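Local coordinates for protein TlmII (Streptoalloteichus hindustanus, PDB 4HVM) that takes part in tallysomycin biosynthesis as a condensation-domain protein and, like its nonribosomal peptide synthetase relatives, probably works with substrates carried on phosphopantetheine, at residues V384-G396 against S420-L432. Numbering follows the deposited sequence.
Sequences VSIELFREADLIG and SVGELGEDMVIVL. With SO4 (sulfate ion), chain F.
Leu-388, at the end of strand 385-388, sets CD2 against the carboxylate of Glu-423, 3.6 Å from OE2, the two side chains crossing at about a right angle. They begin a worked example of how a condensation fold joins its two halves: a chain leaving the edge of one sheet, where strand 385-388 pairs with strand 36-44, crosses to the hairpin of strands 417-424 and 427-434 in the other. Arg-390, the N-cap residue of helix 391-394, bends at chi2 and brings CD to within 4.0 Å of Leu-424 CD1. Next comes the polar centre. The CG of Glu-391 lies anti to the backbone N (chi1 -173°) and the chain runs on extended, carrying OE1 to Glu-423 N, which it meets at 2.9 Å through its anti lone pair and almost straight, at 173°. Its other oxygen, OE2, is bonded to Tyr-151. Returning the grip, Ala-392 N donates to Glu-423 O at 3.0 Å, a more bent bond of 136°. A leucine in place of Glu-391 would probably leave both Glu-423 N and the hydroxyl of Tyr-151 without the carboxylate oxygens that pair with them. Ala-392 itself presses CB on Val-429 CB, 3.7 Å away, and also touches Leu-424 CD1. Ile-395 closes the row: CG2 lies 3.3 Å from Ser-420 OG, and CD1 packs on Gly-422 CA at 3.7 Å, a place where a side chain would probably crowd it. Chemically, the crossing therefore combines a two-bond grip on the N-H and C=O of Glu-423, one from the side chain of Glu-391 and one from the backbone of Ala-392, with the methyl of Ala-392 and the branches of Ile-395 seated on the hairpin, and the shared carboxylate of Glu-391 ties that grip to Tyr-151 of helix 147-161.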
loop_
_atom_site.group_PDB
_atom_site.type_symbol
_atom_site.label_atom_id
_atom_site.label_comp_id
_atom_site.label_asym_id
_atom_site.label_seq_id
_atom_site.Cartn_x
_atom_site.Cartn_y
_atom_site.Cartn_z
ATOM N N VAL A 384 10.848 -11.494 -24.480
ATOM C CA VAL A 384 10.242 -10.194 -24.215
ATOM C C VAL A 384 10.674 -9.631 -22.865
ATOM O O VAL A 384 10.543 -10.292 -21.836
ATOM C CB VAL A 384 8.704 -10.272 -24.263
ATOM C CG1 VAL A 384 8.088 -8.967 -23.777
ATOM C CG2 VAL A 384 8.244 -10.604 -25.672
ATOM N N SER A 385 11.197 -8.410 -22.872
ATOM C CA SER A 385 11.623 -7.757 -21.639
ATOM C C SER A 385 10.421 -7.292 -20.822
ATOM O O SER A 385 9.469 -6.736 -21.367
ATOM C CB SER A 385 12.529 -6.567 -21.952
ATOM O OG SER A 385 12.878 -5.876 -20.769
ATOM N N ILE A 386 10.469 -7.522 -19.514
ATOM C CA ILE A 386 9.396 -7.095 -18.622
ATOM C C ILE A 386 9.946 -6.353 -17.406
ATOM O O ILE A 386 10.761 -6.891 -16.656
ATOM C CB ILE A 386 8.546 -8.286 -18.146
ATOM C CG1 ILE A 386 7.834 -8.946 -19.329
ATOM C CG2 ILE A 386 7.533 -7.833 -17.108
ATOM C CD1 ILE A 386 6.990 -10.140 -18.930
ATOM N N GLU A 387 9.499 -5.115 -17.223
ATOM C CA GLU A 387 9.934 -4.292 -16.100
ATOM C C GLU A 387 8.750 -3.547 -15.503
ATOM O O GLU A 387 7.688 -3.461 -16.120
ATOM C CB GLU A 387 10.999 -3.290 -16.551
ATOM C CG GLU A 387 10.505 -2.289 -17.595
ATOM C CD GLU A 387 11.615 -1.415 -18.149
ATOM O OE1 GLU A 387 11.307 -0.332 -18.692
ATOM O OE2 GLU A 387 12.793 -1.816 -18.054
ATOM N N LEU A 388 8.933 -3.018 -14.298
ATOM C CA LEU A 388 7.905 -2.207 -13.660
ATOM C C LEU A 388 7.707 -0.926 -14.459
ATOM O O LEU A 388 8.660 -0.383 -15.016
ATOM C CB LEU A 388 8.292 -1.881 -12.216
ATOM C CG LEU A 388 7.839 -2.850 -11.118
ATOM C CD1 LEU A 388 8.349 -4.262 -11.361
ATOM C CD2 LEU A 388 8.285 -2.345 -9.755
ATOM N N PHE A 389 6.468 -0.451 -14.521
ATOM C CA PHE A 389 6.156 0.729 -15.319
ATOM C C PHE A 389 5.830 1.953 -14.469
ATOM O O PHE A 389 4.750 2.038 -13.884
ATOM C CB PHE A 389 5.011 0.444 -16.296
ATOM C CG PHE A 389 4.575 1.650 -17.075
ATOM C CD1 PHE A 389 5.421 2.227 -18.008
ATOM C CD2 PHE A 389 3.330 2.215 -16.868
ATOM C CE1 PHE A 389 5.032 3.344 -18.722
ATOM C CE2 PHE A 389 2.934 3.331 -17.582
ATOM C CZ PHE A 389 3.786 3.896 -18.509
ATOM N N ARG A 390 6.777 2.888 -14.414
ATOM C CA ARG A 390 6.584 4.185 -13.764
ATOM C C ARG A 390 5.933 4.076 -12.389
ATOM O O ARG A 390 5.029 4.844 -12.065
ATOM C CB ARG A 390 5.754 5.114 -14.658
ATOM C CG ARG A 390 6.398 5.460 -15.994
ATOM C CD ARG A 390 7.454 6.550 -15.853
ATOM N NE ARG A 390 8.023 6.922 -17.146
ATOM C CZ ARG A 390 7.518 7.857 -17.946
ATOM N NH1 ARG A 390 6.428 8.523 -17.589
ATOM N NH2 ARG A 390 8.103 8.127 -19.106
ATOM N N GLU A 391 6.387 3.115 -11.591
ATOM C CA GLU A 391 5.804 2.876 -10.274
ATOM C C GLU A 391 5.807 4.132 -9.404
ATOM O O GLU A 391 4.865 4.378 -8.653
ATOM C CB GLU A 391 6.530 1.734 -9.562
ATOM C CG GLU A 391 5.876 1.303 -8.258
ATOM C CD GLU A 391 6.598 0.145 -7.597
ATOM O OE1 GLU A 391 7.822 0.254 -7.363
ATOM O OE2 GLU A 391 5.941 -0.880 -7.317
ATOM N N ALA A 392 6.863 4.930 -9.529
ATOM C CA ALA A 392 6.998 6.168 -8.769
ATOM C C ALA A 392 5.905 7.182 -9.094
ATOM O O ALA A 392 5.503 7.969 -8.238
ATOM C CB ALA A 392 8.362 6.779 -9.004
ATOM N N ASP A 393 5.432 7.159 -10.335
ATOM C CA ASP A 393 4.423 8.112 -10.787
ATOM C C ASP A 393 3.001 7.587 -10.582
ATOM O O ASP A 393 2.050 8.363 -10.503
ATOM C CB ASP A 393 4.646 8.486 -12.256
ATOM C CG ASP A 393 5.919 9.286 -12.468
ATOM O OD1 ASP A 393 6.339 10.003 -11.530
ATOM O OD2 ASP A 393 6.493 9.204 -13.576
ATOM N N LEU A 394 2.861 6.269 -10.488
ATOM C CA LEU A 394 1.551 5.662 -10.295
ATOM C C LEU A 394 1.169 5.620 -8.822
ATOM O O LEU A 394 -0.007 5.513 -8.486
ATOM C CB LEU A 394 1.504 4.261 -10.903
ATOM C CG LEU A 394 1.419 4.214 -12.424
ATOM C CD1 LEU A 394 1.510 2.784 -12.929
ATOM C CD2 LEU A 394 0.130 4.867 -12.893
ATOM N N ILE A 395 2.165 5.699 -7.945
ATOM C CA ILE A 395 1.907 5.786 -6.511
ATOM C C ILE A 395 1.322 7.151 -6.155
ATOM O O ILE A 395 1.999 8.174 -6.259
ATOM C CB ILE A 395 3.183 5.551 -5.682
ATOM C CG1 ILE A 395 3.605 4.087 -5.769
ATOM C CG2 ILE A 395 2.953 5.924 -4.233
ATOM C CD1 ILE A 395 4.892 3.783 -5.042
ATOM N N GLY A 396 0.058 7.158 -5.744
ATOM C CA GLY A 396 -0.626 8.389 -5.392
ATOM C C GLY A 396 -0.441 8.751 -3.932
ATOM O O GLY A 396 -1.395 8.763 -3.155
ATOM N N SER A 420 6.187 7.522 0.723
ATOM C CA SER A 420 6.095 6.295 -0.060
ATOM C C SER A 420 7.301 6.143 -0.983
ATOM O O SER A 420 7.919 7.133 -1.372
ATOM C CB SER A 420 4.807 6.288 -0.882
ATOM O OG SER A 420 4.671 5.067 -1.587
ATOM N N VAL A 421 7.639 4.904 -1.331
ATOM C CA VAL A 421 8.797 4.648 -2.188
ATOM C C VAL A 421 8.423 3.799 -3.400
ATOM O O VAL A 421 7.794 2.753 -3.259
ATOM C CB VAL A 421 9.932 3.949 -1.415
ATOM C CG1 VAL A 421 11.207 3.928 -2.245
ATOM C CG2 VAL A 421 10.183 4.652 -0.095
ATOM N N GLY A 422 8.816 4.251 -4.587
ATOM C CA GLY A 422 8.495 3.545 -5.815
ATOM C C GLY A 422 9.661 3.481 -6.784
ATOM O O GLY A 422 10.498 4.384 -6.821
ATOM N N GLU A 423 9.712 2.410 -7.570
ATOM C CA GLU A 423 10.774 2.226 -8.554
ATOM C C GLU A 423 10.682 3.227 -9.697
ATOM O O GLU A 423 9.603 3.718 -10.026
ATOM C CB GLU A 423 10.739 0.810 -9.136
ATOM C CG GLU A 423 11.385 -0.265 -8.277
ATOM C CD GLU A 423 11.739 -1.507 -9.079
ATOM O OE1 GLU A 423 12.038 -2.551 -8.458
ATOM O OE2 GLU A 423 11.724 -1.434 -10.330
ATOM N N LEU A 424 11.828 3.514 -10.303
ATOM C CA LEU A 424 11.893 4.322 -11.515
ATOM C C LEU A 424 13.213 4.037 -12.214
ATOM O O LEU A 424 14.248 4.592 -11.847
ATOM C CB LEU A 424 11.793 5.808 -11.188
ATOM C CG LEU A 424 11.511 6.715 -12.383
ATOM C CD1 LEU A 424 10.043 6.642 -12.782
ATOM C CD2 LEU A 424 11.923 8.132 -12.064
ATOM N N GLY A 425 13.178 3.172 -13.222
ATOM C CA GLY A 425 14.401 2.672 -13.819
ATOM C C GLY A 425 15.113 1.784 -12.816
ATOM O O GLY A 425 14.482 0.967 -12.148
ATOM N N GLU A 426 16.426 1.946 -12.699
ATOM C CA GLU A 426 17.185 1.209 -11.700
ATOM C C GLU A 426 17.345 2.057 -10.448
ATOM O O GLU A 426 18.288 1.872 -9.681
ATOM C CB GLU A 426 18.560 0.809 -12.239
ATOM C CG GLU A 426 18.526 -0.199 -13.377
ATOM C CD GLU A 426 18.436 0.457 -14.742
ATOM O OE1 GLU A 426 19.484 0.892 -15.267
ATOM O OE2 GLU A 426 17.318 0.532 -15.293
ATOM N N ASP A 427 16.423 2.994 -10.248
ATOM C CA ASP A 427 16.461 3.873 -9.084
ATOM C C ASP A 427 15.188 3.752 -8.253
ATOM O O ASP A 427 14.179 3.232 -8.723
ATOM C CB ASP A 427 16.646 5.329 -9.520
ATOM C CG ASP A 427 17.935 5.549 -10.285
ATOM O OD1 ASP A 427 18.932 4.858 -9.980
ATOM O OD2 ASP A 427 17.952 6.413 -11.189
HETATM N N MSE A 428 15.248 4.231 -7.016
HETATM C CA MSE A 428 14.075 4.310 -6.159
HETATM C C MSE A 428 13.726 5.777 -5.953
HETATM O O MSE A 428 14.612 6.608 -5.749
HETATM C CB MSE A 428 14.352 3.647 -4.809
HETATM C CG MSE A 428 14.606 2.154 -4.896
HETATM SE SE MSE A 428 13.006 1.190 -5.458
HETATM C CE MSE A 428 12.208 0.804 -3.719
ATOM N N VAL A 429 12.440 6.098 -6.020
ATOM C CA VAL A 429 11.999 7.471 -5.817
ATOM C C VAL A 429 11.141 7.588 -4.567
ATOM O O VAL A 429 10.121 6.912 -4.438
ATOM C CB VAL A 429 11.219 8.002 -7.032
ATOM C CG1 VAL A 429 10.672 9.396 -6.752
ATOM C CG2 VAL A 429 12.108 8.017 -8.254
ATOM N N ILE A 430 11.567 8.444 -3.646
ATOM C CA ILE A 430 10.807 8.707 -2.431
ATOM C C ILE A 430 9.786 9.821 -2.660
ATOM O O ILE A 430 10.150 10.970 -2.899
ATOM C CB ILE A 430 11.737 9.098 -1.270
ATOM C CG1 ILE A 430 12.719 7.964 -0.975
ATOM C CG2 ILE A 430 10.928 9.431 -0.036
ATOM C CD1 ILE A 430 13.710 8.283 0.128
ATOM N N VAL A 431 8.504 9.475 -2.596
ATOM C CA VAL A 431 7.448 10.460 -2.801
ATOM C C VAL A 431 6.887 10.943 -1.466
ATOM O O VAL A 431 6.350 10.157 -0.686
ATOM C CB VAL A 431 6.307 9.902 -3.666
ATOM C CG1 VAL A 431 5.281 10.984 -3.933
ATOM C CG2 VAL A 431 6.849 9.350 -4.972
ATOM N N LEU A 432 7.013 12.242 -1.211
ATOM C CA LEU A 432 6.617 12.817 0.073
ATOM C C LEU A 432 5.378 13.687 -0.057
ATOM O O LEU A 432 5.333 14.593 -0.888
ATOM C CB LEU A 432 7.757 13.646 0.665
ATOM C CG LEU A 432 7.437 14.465 1.913
ATOM C CD1 LEU A 432 7.189 13.557 3.106
ATOM C CD2 LEU A 432 8.555 15.454 2.209
HETATM S S SO4 F . -1.384 4.004 -3.801
HETATM O O1 SO4 F . -0.595 5.232 -3.714
HETATM O O2 SO4 F . -2.662 4.174 -3.113
HETATM O O3 SO4 F . -1.633 3.698 -5.207
HETATM O O4 SO4 F . -0.649 2.909 -3.173
#